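Local structure of endonuclease EndoMS (Thermococcus kodakarensis KOD1, 5GKE) at residues G173-L178 and E198-E203. The protein acts as a mismatch restriction endonuclease of the NucS family, binding and cleaving double-stranded DNA. The protein carries 1 engineered substitution. Residues are numbered along the deposited sequence; the frame is centred on the assembly and turned at random.
Sequences GNIVVL and EILREE
Ile175 and Leu200 mark the closest approach of the two backbones, their CA atoms 8.3 Å apart, where the start of strand 175-180 faces the last turns of helix 187-204. With strand 208-214 these elements form a beta-alpha-beta unit in the PDDEXK-type nuclease domain, and backbone hydrogen bonds of Ile175 and Val177 with Arg209 join the two parallel strands beneath the helix.

Across the layers the contact converges on one methyl group. Leu200, whose CG sits beside the backbone N (chi1 -78°), anti to the carbonyl carbon, directs CD1 at the sheet, where it meets CG2 of Val177 at 3.4 Å, the two side chains crossing at a slant. The same CD1 lies a looser 4.4 Å from CG2 of Ile175, so the leucine reaches both residues of 173-178 whose side chains start toward the helix, while Val176 points to the other face. Leu167 and Val208 on the flanking strands also touch Leu200. Val177, its side chain about 8 Å from the bound magnesium ion, packs against Leu193, Tyr196 and Val197, earlier in the helix.

No hydrogen bond links residues 173-178 to 198-203; they meet through methyl groups, so apolar packing and shape, not directional bonds, set the helix over the strand here.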
ATOM      1  N   GLY A 173     -20.127 -16.064  31.150  1.00 56.85           N
ATOM      2  CA  GLY A 173     -21.293 -15.711  30.348  1.00 48.78           C
ATOM      3  C   GLY A 173     -21.314 -14.329  29.688  1.00 63.57           C
ATOM      4  O   GLY A 173     -22.335 -13.912  29.137  1.00 56.78           O
ATOM      5  N   ASN A 174     -20.200 -13.607  29.746  1.00 59.18           N
ATOM      6  CA  ASN A 174     -20.079 -12.346  29.023  1.00 41.28           C
ATOM      7  C   ASN A 174     -19.850 -12.570  27.523  1.00 48.99           C
ATOM      8  O   ASN A 174     -19.289 -13.584  27.117  1.00 45.52           O
ATOM      9  CB  ASN A 174     -18.930 -11.509  29.588  1.00 49.19           C
ATOM     10  CG  ASN A 174     -19.071 -11.240  31.076  1.00 55.23           C
ATOM     11  OD1 ASN A 174     -19.960 -10.498  31.496  1.00 70.67           O
ATOM     12  ND2 ASN A 174     -18.171 -11.817  31.880  1.00 44.77           N
ATOM     13  N   ILE A 175     -20.302 -11.629  26.704  1.00 39.56           N
ATOM     14  CA  ILE A 175     -19.908 -11.575  25.306  1.00 35.22           C
ATOM     15  C   ILE A 175     -18.450 -11.083  25.196  1.00 45.11           C
ATOM     16  O   ILE A 175     -18.054 -10.127  25.880  1.00 35.51           O
ATOM     17  CB  ILE A 175     -20.816 -10.630  24.494  1.00 43.15           C
ATOM     18  CG1 ILE A 175     -22.291 -11.005  24.645  1.00 39.14           C
ATOM     19  CG2 ILE A 175     -20.413 -10.623  23.031  1.00 25.67           C
ATOM     20  CD1 ILE A 175     -22.563 -12.404  24.293  1.00 47.91           C
ATOM     21  N   VAL A 176     -17.652 -11.725  24.343  1.00 42.37           N
ATOM     22  CA  VAL A 176     -16.274 -11.285  24.118  1.00 33.96           C
ATOM     23  C   VAL A 176     -16.045 -10.870  22.662  1.00 34.62           C
ATOM     24  O   VAL A 176     -16.326 -11.634  21.736  1.00 36.43           O
ATOM     25  CB  VAL A 176     -15.259 -12.381  24.502  1.00 43.92           C
ATOM     26  CG1 VAL A 176     -13.843 -11.932  24.188  1.00 32.09           C
ATOM     27  CG2 VAL A 176     -15.391 -12.737  25.977  1.00 30.16           C
ATOM     28  N   VAL A 177     -15.585  -9.634  22.474  1.00 34.09           N
ATOM     29  CA  VAL A 177     -14.992  -9.196  21.211  1.00 29.96           C
ATOM     30  C   VAL A 177     -13.504  -9.411  21.252  1.00 32.96           C
ATOM     31  O   VAL A 177     -12.854  -8.986  22.208  1.00 37.36           O
ATOM     32  CB  VAL A 177     -15.188  -7.708  20.929  1.00 36.82           C
ATOM     33  CG1 VAL A 177     -15.052  -7.450  19.441  1.00 32.30           C
ATOM     34  CG2 VAL A 177     -16.500  -7.238  21.435  1.00 29.27           C
ATOM     35  N   LEU A 178     -12.963 -10.060  20.227  1.00 36.16           N
ATOM     36  CA  LEU A 178     -11.517 -10.063  20.019  1.00 30.95           C
ATOM     37  C   LEU A 178     -11.192  -9.155  18.843  1.00 41.64           C
ATOM     38  O   LEU A 178     -11.868  -9.209  17.805  1.00 35.88           O
ATOM     39  CB  LEU A 178     -10.984 -11.458  19.738  1.00 31.10           C
ATOM     40  CG  LEU A 178     -11.157 -12.607  20.723  1.00 28.24           C
ATOM     41  CD1 LEU A 178     -10.333 -13.787  20.211  1.00 27.59           C
ATOM     42  CD2 LEU A 178     -10.746 -12.213  22.140  1.00 26.77           C
ATOM     43  N   GLU A 198     -18.741  -1.011  22.271  1.00 41.78           N
ATOM     44  CA  GLU A 198     -19.825  -0.085  22.554  1.00 38.97           C
ATOM     45  C   GLU A 198     -21.087  -0.494  21.819  1.00 41.79           C
ATOM     46  O   GLU A 198     -22.175  -0.498  22.392  1.00 42.39           O
ATOM     47  CB  GLU A 198     -19.435   1.349  22.177  1.00 32.57           C
ATOM     48  CG  GLU A 198     -18.505   1.995  23.173  1.00 38.63           C
ATOM     49  CD  GLU A 198     -17.977   3.345  22.716  1.00 58.50           C
ATOM     50  OE1 GLU A 198     -18.448   3.869  21.676  1.00 53.00           O
ATOM     51  OE2 GLU A 198     -17.078   3.876  23.408  1.00 53.85           O
ATOM     52  N   ILE A 199     -20.945  -0.844  20.549  1.00 38.47           N
ATOM     53  CA  ILE A 199     -22.101  -1.242  19.763  1.00 44.36           C
ATOM     54  C   ILE A 199     -22.735  -2.491  20.361  1.00 43.23           C
ATOM     55  O   ILE A 199     -23.962  -2.595  20.442  1.00 43.73           O
ATOM     56  CB  ILE A 199     -21.721  -1.479  18.301  1.00 48.66           C
ATOM     57  CG1 ILE A 199     -21.467  -0.135  17.619  1.00 42.32           C
ATOM     58  CG2 ILE A 199     -22.821  -2.233  17.567  1.00 40.73           C
ATOM     59  CD1 ILE A 199     -20.794  -0.263  16.290  1.00 60.20           C
ATOM     60  N   LEU A 200     -21.899  -3.416  20.821  1.00 42.35           N
ATOM     61  CA  LEU A 200     -22.399  -4.641  21.430  1.00 37.60           C
ATOM     62  C   LEU A 200     -23.007  -4.380  22.806  1.00 44.85           C
ATOM     63  O   LEU A 200     -23.942  -5.061  23.196  1.00 47.94           O
ATOM     64  CB  LEU A 200     -21.295  -5.688  21.534  1.00 28.18           C
ATOM     65  CG  LEU A 200     -21.004  -6.403  20.213  1.00 38.65           C
ATOM     66  CD1 LEU A 200     -19.745  -7.182  20.343  1.00 36.98           C
ATOM     67  CD2 LEU A 200     -22.130  -7.335  19.815  1.00 38.76           C
ATOM     68  N   ARG A 201     -22.481  -3.407  23.542  1.00 43.87           N
ATOM     69  CA  ARG A 201     -23.063  -3.059  24.837  1.00 44.45           C
ATOM     70  C   ARG A 201     -24.486  -2.521  24.681  1.00 48.90           C
ATOM     71  O   ARG A 201     -25.298  -2.670  25.578  1.00 45.71           O
ATOM     72  CB  ARG A 201     -22.200  -2.042  25.579  1.00 38.88           C
ATOM     73  CG  ARG A 201     -21.000  -2.672  26.246  1.00 36.47           C
ATOM     74  CD  ARG A 201     -20.346  -1.794  27.297  1.00 44.91           C
ATOM     75  NE  ARG A 201     -19.336  -2.582  28.010  1.00 78.71           N
ATOM     76  CZ  ARG A 201     -18.055  -2.242  28.121  1.00 85.08           C
ATOM     77  NH1 ARG A 201     -17.621  -1.103  27.590  1.00 78.72           N
ATOM     78  NH2 ARG A 201     -17.206  -3.033  28.775  1.00 60.96           N
ATOM     79  N   GLU A 202     -24.789  -1.927  23.532  1.00 40.63           N
ATOM     80  CA  GLU A 202     -26.117  -1.385  23.285  1.00 47.92           C
ATOM     81  C   GLU A 202     -27.195  -2.475  23.272  1.00 63.20           C
ATOM     82  O   GLU A 202     -28.335  -2.212  23.668  1.00 77.93           O
ATOM     83  CB  GLU A 202     -26.133  -0.591  21.977  1.00 39.64           C
ATOM     84  CG  GLU A 202     -25.657   0.852  22.155  1.00 54.80           C
ATOM     85  CD  GLU A 202     -25.214   1.510  20.856  1.00 83.73           C
ATOM     86  OE1 GLU A 202     -25.698   1.097  19.777  1.00 83.40           O
ATOM     87  OE2 GLU A 202     -24.381   2.447  20.918  1.00 82.20           O
ATOM     88  N   GLU A 203     -26.862  -3.673  22.790  1.00 51.66           N
ATOM     89  CA  GLU A 203     -27.760  -4.821  22.929  1.00 54.18           C
ATOM     90  C   GLU A 203     -27.681  -5.551  24.272  1.00 49.80           C
ATOM     91  O   GLU A 203     -28.698  -5.839  24.892  1.00 96.02           O
ATOM     92  CB  GLU A 203     -27.500  -5.828  21.809  1.00 56.81           C
ATOM     93  CG  GLU A 203     -28.180  -5.481  20.492  1.00 71.85           C
ATOM     94  CD  GLU A 203     -29.638  -5.916  20.436  1.00 89.58           C
ATOM     95  OE1 GLU A 203     -30.141  -6.479  21.434  1.00100.47           O
ATOM     96  OE2 GLU A 203     -30.279  -5.702  19.384  1.00 83.91           O
TER